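PDB 4J6F: putative alcohol dehydrogenase from Sinorhizobium meliloti, which is a putative alcohol dehydrogenase of the medium-chain dehydrogenase/reductase superfamily, thought to use a nicotinamide cofactor. Local coordinates for residues A70-E82 / Q365-V379. Sequence-based numbering, arbitrary orientation.
Sequences ACGMNNTDVWVRE and QTDFMAKNFVGKLVV
Cys71 and Val379 form an antiparallel hydrogen-bonded pair, Cys71 N reaching Val379 O at 2.8 Å and Val379 N returning to Cys71 O. The non-hydrogen-bonded pair of Gly72 and Val378 follows, and Met73 N, bound nearly straight to Leu377 O at 2.9 Å, carries the pairing past it. In place of a second direct bond between these two residues, a water donates to Met73 O and accepts from Leu377 N. The side chain of Met73, a selenomethionine, runs between strand 376-379 and helix 365-370: CG meets Val379 CG2, SE lies obliquely 5.2 Å from the Phe368 ring centroid as a Met-aromatic contact, and the bend at chi3 (75°) brings CE against Gln365. Lys376 NZ gives weak bonds to Met73 O and Asn74 OD1; its salt bridge to Asp113 is the stronger tie, and Asp113 also holds Asn74 ND2. Next along the chain, Asn75 OD1 takes Lys371 NZ on an in-plane lone pair at 2.7 Å, while this ammonium also rests over one face of Phe368, near its rim. Val78 CG2 touches the edge of that ring, 3.8 Å from CD2, and also packs against Gln365 NE2, the two side chains running in opposite directions. Farther along, Arg81 NH1 makes a weak bond to Gln365 OE1, and Arg81 NE is bound to Gly43 O. The C-terminal helix-strand unit thus returns to complete the GroES-like catalytic domain, as in medium-chain dehydrogenases, where this domain is built from both ends of the chain.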
ATOM      1  N   ALA A  70       9.831 -35.826   5.401  1.00 29.55           N
ATOM      2  CA  ALA A  70       9.527 -35.025   4.201  1.00 28.83           C
ATOM      3  C   ALA A  70       9.855 -33.550   4.425  1.00 30.49           C
ATOM      4  O   ALA A  70       9.761 -33.065   5.549  1.00 33.89           O
ATOM      5  CB  ALA A  70       8.060 -35.175   3.812  1.00 26.89           C
ATOM      6  N   CYS A  71      10.240 -32.846   3.360  1.00 29.54           N
ATOM      7  CA  CYS A  71      10.459 -31.396   3.408  1.00 29.89           C
ATOM      8  C   CYS A  71      10.139 -30.720   2.070  1.00 29.41           C
ATOM      9  O   CYS A  71      10.717 -31.071   1.038  1.00 30.60           O
ATOM     10  CB  CYS A  71      11.895 -31.058   3.820  1.00 30.52           C
ATOM     11  SG  CYS A  71      12.102 -29.293   4.180  1.00 31.74           S
ATOM     12  N   GLY A  72       9.241 -29.742   2.092  1.00 26.83           N
ATOM     13  CA  GLY A  72       8.757 -29.134   0.860  1.00 27.67           C
ATOM     14  C   GLY A  72       9.628 -27.991   0.400  1.00 29.29           C
ATOM     15  O   GLY A  72      10.142 -27.249   1.222  1.00 29.70           O
HETATM   16  N   MSE A  73       9.775 -27.843  -0.917  1.00 30.77           N
HETATM   17  CA  MSE A  73      10.622 -26.792  -1.509  1.00 30.12           C
HETATM   18  C   MSE A  73       9.880 -25.490  -1.734  1.00 29.89           C
HETATM   19  O   MSE A  73       8.698 -25.484  -2.081  1.00 29.99           O
HETATM   20  CB  MSE A  73      11.193 -27.263  -2.838  1.00 30.17           C
HETATM   21  CG  MSE A  73      11.634 -28.719  -2.797  1.00 33.36           C
HETATM   22 SE   MSE A  73      12.594 -29.129  -4.474  1.00 40.52          SE
HETATM   23  CE  MSE A  73      14.304 -28.205  -4.122  1.00 38.91           C
ATOM     24  N   ASN A  74      10.584 -24.375  -1.538  1.00 28.77           N
ATOM     25  CA  ASN A  74      10.034 -23.029  -1.714  1.00 27.02           C
ATOM     26  C   ASN A  74      10.987 -22.083  -2.442  1.00 26.84           C
ATOM     27  O   ASN A  74      12.201 -22.291  -2.454  1.00 26.39           O
ATOM     28  CB  ASN A  74       9.683 -22.434  -0.354  1.00 26.97           C
ATOM     29  CG  ASN A  74       8.573 -23.185   0.321  1.00 29.16           C
ATOM     30  OD1 ASN A  74       7.406 -23.108  -0.078  1.00 30.06           O
ATOM     31  ND2 ASN A  74       8.930 -23.945   1.335  1.00 30.65           N
ATOM     32  N   ASN A  75      10.441 -21.023  -3.026  1.00 26.66           N
ATOM     33  CA  ASN A  75      11.270 -20.041  -3.706  1.00 27.66           C
ATOM     34  C   ASN A  75      12.413 -19.476  -2.848  1.00 26.91           C
ATOM     35  O   ASN A  75      13.537 -19.245  -3.331  1.00 26.99           O
ATOM     36  CB  ASN A  75      10.387 -18.926  -4.243  1.00 29.38           C
ATOM     37  CG  ASN A  75       9.683 -19.328  -5.515  1.00 31.56           C
ATOM     38  OD1 ASN A  75       9.938 -20.391  -6.066  1.00 34.26           O
ATOM     39  ND2 ASN A  75       8.804 -18.476  -5.994  1.00 31.14           N
ATOM     40  N   THR A  76      12.131 -19.281  -1.567  1.00 24.92           N
ATOM     41  CA  THR A  76      13.117 -18.713  -0.677  1.00 24.00           C
ATOM     42  C   THR A  76      14.386 -19.574  -0.605  1.00 26.11           C
ATOM     43  O   THR A  76      15.465 -19.034  -0.408  1.00 25.84           O
ATOM     44  CB  THR A  76      12.512 -18.434   0.703  1.00 23.29           C
ATOM     45  OG1 THR A  76      13.388 -17.586   1.435  1.00 23.32           O
ATOM     46  CG2 THR A  76      12.270 -19.719   1.479  1.00 23.62           C
ATOM     47  N   ASP A  77      14.254 -20.897  -0.796  1.00 28.36           N
ATOM     48  CA  ASP A  77      15.408 -21.816  -0.934  1.00 29.84           C
ATOM     49  C   ASP A  77      16.408 -21.276  -1.937  1.00 28.44           C
ATOM     50  O   ASP A  77      17.607 -21.157  -1.660  1.00 28.86           O
ATOM     51  CB  ASP A  77      14.966 -23.172  -1.495  1.00 34.84           C
ATOM     52  CG  ASP A  77      14.055 -23.959  -0.560  1.00 41.03           C
ATOM     53  OD1 ASP A  77      13.758 -23.494   0.570  1.00 41.88           O
ATOM     54  OD2 ASP A  77      13.640 -25.065  -0.989  1.00 42.20           O
ATOM     55  N   VAL A  78      15.869 -20.972  -3.118  1.00 26.95           N
ATOM     56  CA  VAL A  78      16.616 -20.580  -4.295  1.00 25.90           C
ATOM     57  C   VAL A  78      17.162 -19.176  -4.101  1.00 26.83           C
ATOM     58  O   VAL A  78      18.364 -18.952  -4.221  1.00 28.15           O
ATOM     59  CB  VAL A  78      15.714 -20.643  -5.554  1.00 24.45           C
ATOM     60  CG1 VAL A  78      16.401 -20.044  -6.766  1.00 25.29           C
ATOM     61  CG2 VAL A  78      15.329 -22.072  -5.860  1.00 23.48           C
ATOM     62  N   TRP A  79      16.286 -18.235  -3.780  1.00 26.40           N
ATOM     63  CA  TRP A  79      16.724 -16.854  -3.610  1.00 26.77           C
ATOM     64  C   TRP A  79      17.755 -16.650  -2.507  1.00 26.22           C
ATOM     65  O   TRP A  79      18.677 -15.854  -2.680  1.00 27.96           O
ATOM     66  CB  TRP A  79      15.537 -15.906  -3.453  1.00 26.95           C
ATOM     67  CG  TRP A  79      14.750 -15.763  -4.732  1.00 29.80           C
ATOM     68  CD1 TRP A  79      15.243 -15.748  -6.035  1.00 31.80           C
ATOM     69  CD2 TRP A  79      13.344 -15.598  -4.843  1.00 29.28           C
ATOM     70  NE1 TRP A  79      14.208 -15.596  -6.935  1.00 31.14           N
ATOM     71  CE2 TRP A  79      13.035 -15.495  -6.228  1.00 31.23           C
ATOM     72  CE3 TRP A  79      12.311 -15.526  -3.913  1.00 31.46           C
ATOM     73  CZ2 TRP A  79      11.731 -15.323  -6.689  1.00 34.60           C
ATOM     74  CZ3 TRP A  79      11.003 -15.355  -4.374  1.00 36.96           C
ATOM     75  CH2 TRP A  79      10.727 -15.252  -5.750  1.00 37.09           C
ATOM     76  N   VAL A  80      17.636 -17.375  -1.398  1.00 23.90           N
ATOM     77  CA  VAL A  80      18.659 -17.283  -0.359  1.00 23.77           C
ATOM     78  C   VAL A  80      19.999 -17.771  -0.912  1.00 26.83           C
ATOM     79  O   VAL A  80      21.024 -17.143  -0.694  1.00 28.11           O
ATOM     80  CB  VAL A  80      18.271 -18.047   0.919  1.00 22.15           C
ATOM     81  CG1 VAL A  80      19.466 -18.252   1.830  1.00 22.03           C
ATOM     82  CG2 VAL A  80      17.175 -17.309   1.662  1.00 21.51           C
ATOM     83  N   ARG A  81      19.984 -18.874  -1.654  1.00 27.89           N
ATOM     84  CA  ARG A  81      21.213 -19.437  -2.195  1.00 29.05           C
ATOM     85  C   ARG A  81      21.840 -18.473  -3.179  1.00 32.44           C
ATOM     86  O   ARG A  81      23.036 -18.221  -3.115  1.00 36.33           O
ATOM     87  CB  ARG A  81      20.932 -20.771  -2.866  1.00 28.31           C
ATOM     88  CG  ARG A  81      22.158 -21.540  -3.333  1.00 27.79           C
ATOM     89  CD  ARG A  81      21.735 -22.608  -4.326  1.00 27.19           C
ATOM     90  NE  ARG A  81      21.525 -21.985  -5.628  1.00 28.30           N
ATOM     91  CZ  ARG A  81      20.542 -22.281  -6.473  1.00 28.70           C
ATOM     92  NH1 ARG A  81      19.650 -23.210  -6.179  1.00 27.38           N
ATOM     93  NH2 ARG A  81      20.456 -21.635  -7.629  1.00 31.40           N
ATOM     94  N   GLU A  82      21.034 -17.916  -4.080  1.00 32.97           N
ATOM     95  CA  GLU A  82      21.532 -16.927  -5.051  1.00 33.45           C
ATOM     96  C   GLU A  82      21.911 -15.585  -4.417  1.00 33.50           C
ATOM     97  O   GLU A  82      22.709 -14.853  -4.986  1.00 34.66           O
ATOM     98  CB  GLU A  82      20.522 -16.702  -6.172  1.00 33.87           C
ATOM     99  CG  GLU A  82      20.126 -17.992  -6.859  1.00 39.52           C
ATOM    100  CD  GLU A  82      19.174 -17.795  -8.023  1.00 45.22           C
ATOM    101  OE1 GLU A  82      18.169 -17.078  -7.858  1.00 44.58           O
ATOM    102  OE2 GLU A  82      19.432 -18.370  -9.105  1.00 49.91           O
ATOM    103  N   GLN A 365      15.926 -29.340  -7.456  1.00 31.82           N
ATOM    104  CA  GLN A 365      15.867 -27.891  -7.535  1.00 31.25           C
ATOM    105  C   GLN A 365      15.860 -27.370  -8.977  1.00 31.35           C
ATOM    106  O   GLN A 365      15.336 -26.272  -9.248  1.00 29.54           O
ATOM    107  CB  GLN A 365      16.978 -27.248  -6.722  1.00 31.03           C
ATOM    108  CG  GLN A 365      16.736 -25.773  -6.518  1.00 31.95           C
ATOM    109  CD  GLN A 365      17.258 -25.302  -5.203  1.00 36.08           C
ATOM    110  OE1 GLN A 365      18.461 -25.186  -5.019  1.00 38.22           O
ATOM    111  NE2 GLN A 365      16.355 -25.032  -4.269  1.00 39.70           N
ATOM    112  N   THR A 366      16.439 -28.154  -9.891  1.00 31.48           N
ATOM    113  CA  THR A 366      16.371 -27.838 -11.313  1.00 31.37           C
ATOM    114  C   THR A 366      14.905 -27.901 -11.723  1.00 32.95           C
ATOM    115  O   THR A 366      14.356 -26.938 -12.287  1.00 33.37           O
ATOM    116  CB  THR A 366      17.251 -28.769 -12.165  1.00 31.01           C
ATOM    117  OG1 THR A 366      18.577 -28.794 -11.631  1.00 32.30           O
ATOM    118  CG2 THR A 366      17.364 -28.259 -13.551  1.00 31.48           C
ATOM    119  N   ASP A 367      14.257 -29.010 -11.387  1.00 33.36           N
ATOM    120  CA  ASP A 367      12.833 -29.147 -11.632  1.00 32.91           C
ATOM    121  C   ASP A 367      12.043 -28.065 -10.932  1.00 31.35           C
ATOM    122  O   ASP A 367      11.096 -27.527 -11.498  1.00 31.74           O
ATOM    123  CB  ASP A 367      12.360 -30.523 -11.212  1.00 34.35           C
ATOM    124  CG  ASP A 367      12.770 -31.588 -12.196  1.00 38.64           C
ATOM    125  OD1 ASP A 367      13.553 -31.276 -13.128  1.00 38.77           O
ATOM    126  OD2 ASP A 367      12.312 -32.739 -12.040  1.00 41.59           O
ATOM    127  N   PHE A 368      12.445 -27.722  -9.713  1.00 30.50           N
ATOM    128  CA  PHE A 368      11.761 -26.672  -8.967  1.00 28.73           C
ATOM    129  C   PHE A 368      11.798 -25.328  -9.682  1.00 31.11           C
ATOM    130  O   PHE A 368      10.799 -24.617  -9.717  1.00 32.05           O
ATOM    131  CB  PHE A 368      12.347 -26.504  -7.585  1.00 26.18           C
ATOM    132  CG  PHE A 368      11.664 -25.444  -6.786  1.00 24.97           C
ATOM    133  CD1 PHE A 368      10.428 -25.690  -6.206  1.00 23.87           C
ATOM    134  CD2 PHE A 368      12.239 -24.189  -6.634  1.00 25.00           C
ATOM    135  CE1 PHE A 368       9.783 -24.714  -5.477  1.00 23.46           C
ATOM    136  CE2 PHE A 368      11.602 -23.202  -5.908  1.00 24.38           C
ATOM    137  CZ  PHE A 368      10.367 -23.468  -5.329  1.00 24.09           C
HETATM  138  N   MSE A 369      12.953 -24.987 -10.248  1.00 32.67           N
HETATM  139  CA  MSE A 369      13.138 -23.701 -10.895  1.00 32.60           C
HETATM  140  C   MSE A 369      12.407 -23.667 -12.204  1.00 34.27           C
HETATM  141  O   MSE A 369      11.972 -22.607 -12.634  1.00 35.92           O
HETATM  142  CB  MSE A 369      14.618 -23.431 -11.102  1.00 35.48           C
HETATM  143  CG  MSE A 369      15.318 -22.890  -9.852  1.00 38.98           C
HETATM  144 SE   MSE A 369      17.289 -23.011 -10.046  1.00 46.04          SE
HETATM  145  CE  MSE A 369      17.758 -21.104 -10.071  1.00 46.67           C
ATOM    146  N   ALA A 370      12.248 -24.810 -12.862  1.00 35.64           N
ATOM    147  CA  ALA A 370      11.582 -24.818 -14.174  1.00 35.63           C
ATOM    148  C   ALA A 370      10.086 -24.528 -14.056  1.00 37.80           C
ATOM    149  O   ALA A 370       9.508 -23.897 -14.942  1.00 41.60           O
ATOM    150  CB  ALA A 370      11.837 -26.119 -14.932  1.00 34.54           C
ATOM    151  N   LYS A 371       9.471 -24.982 -12.961  1.00 35.20           N
ATOM    152  CA  LYS A 371       8.039 -24.777 -12.712  1.00 32.66           C
ATOM    153  C   LYS A 371       7.107 -25.416 -13.744  1.00 34.53           C
ATOM    154  O   LYS A 371       6.004 -24.901 -13.972  1.00 35.30           O
ATOM    155  CB  LYS A 371       7.705 -23.290 -12.607  1.00 29.87           C
ATOM    156  CG  LYS A 371       8.601 -22.495 -11.684  1.00 28.45           C
ATOM    157  CD  LYS A 371       8.165 -22.610 -10.250  1.00 28.08           C
ATOM    158  CE  LYS A 371       8.793 -21.494  -9.445  1.00 29.18           C
ATOM    159  NZ  LYS A 371       9.236 -21.976  -8.107  1.00 29.62           N
ATOM    160  N   ASN A 372       7.538 -26.515 -14.367  1.00 34.65           N
ATOM    161  CA  ASN A 372       6.650 -27.309 -15.221  1.00 36.67           C
ATOM    162  C   ASN A 372       5.947 -28.371 -14.411  1.00 37.36           C
ATOM    163  O   ASN A 372       6.092 -29.574 -14.673  1.00 40.02           O
ATOM    164  CB  ASN A 372       7.409 -27.928 -16.380  1.00 40.48           C
ATOM    165  CG  ASN A 372       8.076 -26.885 -17.237  1.00 50.27           C
ATOM    166  OD1 ASN A 372       7.462 -25.883 -17.604  1.00 56.52           O
ATOM    167  ND2 ASN A 372       9.345 -27.096 -17.544  1.00 55.07           N
ATOM    168  N   PHE A 373       5.203 -27.903 -13.407  1.00 35.31           N
ATOM    169  CA  PHE A 373       4.461 -28.743 -12.473  1.00 35.74           C
ATOM    170  C   PHE A 373       3.474 -27.858 -11.712  1.00 38.38           C
ATOM    171  O   PHE A 373       3.563 -26.622 -11.766  1.00 38.03           O
ATOM    172  CB  PHE A 373       5.408 -29.449 -11.492  1.00 33.98           C
ATOM    173  CG  PHE A 373       6.125 -28.513 -10.570  1.00 33.46           C
ATOM    174  CD1 PHE A 373       5.525 -28.079  -9.396  1.00 32.34           C
ATOM    175  CD2 PHE A 373       7.392 -28.054 -10.877  1.00 35.07           C
ATOM    176  CE1 PHE A 373       6.173 -27.204  -8.548  1.00 31.64           C
ATOM    177  CE2 PHE A 373       8.052 -27.176 -10.027  1.00 34.59           C
ATOM    178  CZ  PHE A 373       7.437 -26.746  -8.863  1.00 32.45           C
ATOM    179  N   VAL A 374       2.544 -28.493 -10.996  1.00 40.35           N
ATOM    180  CA  VAL A 374       1.578 -27.766 -10.172  1.00 40.61           C
ATOM    181  C   VAL A 374       1.677 -28.143  -8.701  1.00 41.79           C
ATOM    182  O   VAL A 374       1.989 -29.278  -8.361  1.00 36.87           O
ATOM    183  CB  VAL A 374       0.136 -27.981 -10.644  1.00 40.56           C
ATOM    184  CG1 VAL A 374      -0.825 -27.249  -9.711  1.00 42.64           C
ATOM    185  CG2 VAL A 374      -0.024 -27.489 -12.072  1.00 38.38           C
ATOM    186  N   GLY A 375       1.404 -27.173  -7.832  1.00 49.82           N
ATOM    187  CA  GLY A 375       1.524 -27.387  -6.398  1.00 52.37           C
ATOM    188  C   GLY A 375       2.975 -27.374  -5.950  1.00 50.35           C
ATOM    189  O   GLY A 375       3.729 -26.457  -6.295  1.00 51.67           O
ATOM    190  N   LYS A 376       3.371 -28.366  -5.165  1.00 44.48           N
ATOM    191  CA  LYS A 376       4.667 -28.332  -4.514  1.00 39.68           C
ATOM    192  C   LYS A 376       5.502 -29.594  -4.666  1.00 37.90           C
ATOM    193  O   LYS A 376       4.985 -30.691  -4.749  1.00 36.76           O
ATOM    194  CB  LYS A 376       4.487 -27.992  -3.036  1.00 37.33           C
ATOM    195  CG  LYS A 376       3.337 -27.035  -2.783  1.00 38.37           C
ATOM    196  CD  LYS A 376       3.621 -26.020  -1.691  1.00 39.00           C
ATOM    197  CE  LYS A 376       5.056 -25.538  -1.694  1.00 42.04           C
ATOM    198  NZ  LYS A 376       5.805 -26.107  -0.547  1.00 46.61           N
ATOM    199  N   LEU A 377       6.814 -29.406  -4.698  1.00 36.82           N
ATOM    200  CA  LEU A 377       7.773 -30.503  -4.728  1.00 34.29           C
ATOM    201  C   LEU A 377       8.247 -30.786  -3.303  1.00 31.99           C
ATOM    202  O   LEU A 377       8.450 -29.856  -2.497  1.00 30.12           O
ATOM    203  CB  LEU A 377       8.936 -30.200  -5.677  1.00 33.24           C
ATOM    204  CG  LEU A 377       8.581 -29.868  -7.140  1.00 34.90           C
ATOM    205  CD1 LEU A 377       9.842 -29.752  -7.982  1.00 35.41           C
ATOM    206  CD2 LEU A 377       7.632 -30.866  -7.795  1.00 35.60           C
ATOM    207  N   VAL A 378       8.369 -32.075  -2.991  1.00 30.58           N
ATOM    208  CA  VAL A 378       8.731 -32.538  -1.646  1.00 29.48           C
ATOM    209  C   VAL A 378      10.031 -33.349  -1.668  1.00 32.15           C
ATOM    210  O   VAL A 378      10.199 -34.247  -2.510  1.00 34.66           O
ATOM    211  CB  VAL A 378       7.613 -33.405  -1.042  1.00 26.35           C
ATOM    212  CG1 VAL A 378       7.981 -33.841   0.360  1.00 24.39           C
ATOM    213  CG2 VAL A 378       6.300 -32.641  -1.055  1.00 25.52           C
ATOM    214  N   VAL A 379      10.941 -33.031  -0.747  1.00 30.96           N
ATOM    215  CA  VAL A 379      12.215 -33.749  -0.636  1.00 29.46           C
ATOM    216  C   VAL A 379      12.202 -34.731   0.536  1.00 31.21           C
ATOM    217  O   VAL A 379      11.907 -34.342   1.670  1.00 31.53           O
ATOM    218  CB  VAL A 379      13.390 -32.779  -0.498  1.00 26.42           C
ATOM    219  CG1 VAL A 379      14.667 -33.548  -0.229  1.00 27.09           C
ATOM    220  CG2 VAL A 379      13.525 -31.949  -1.759  1.00 25.11           C
TER
HETATM  221  O   HOH W   1       7.622 -26.610  -4.201  1.00 26.08           O
HETATM  222  O   HOH W   2       4.756 -24.116   1.338  1.00 44.31           O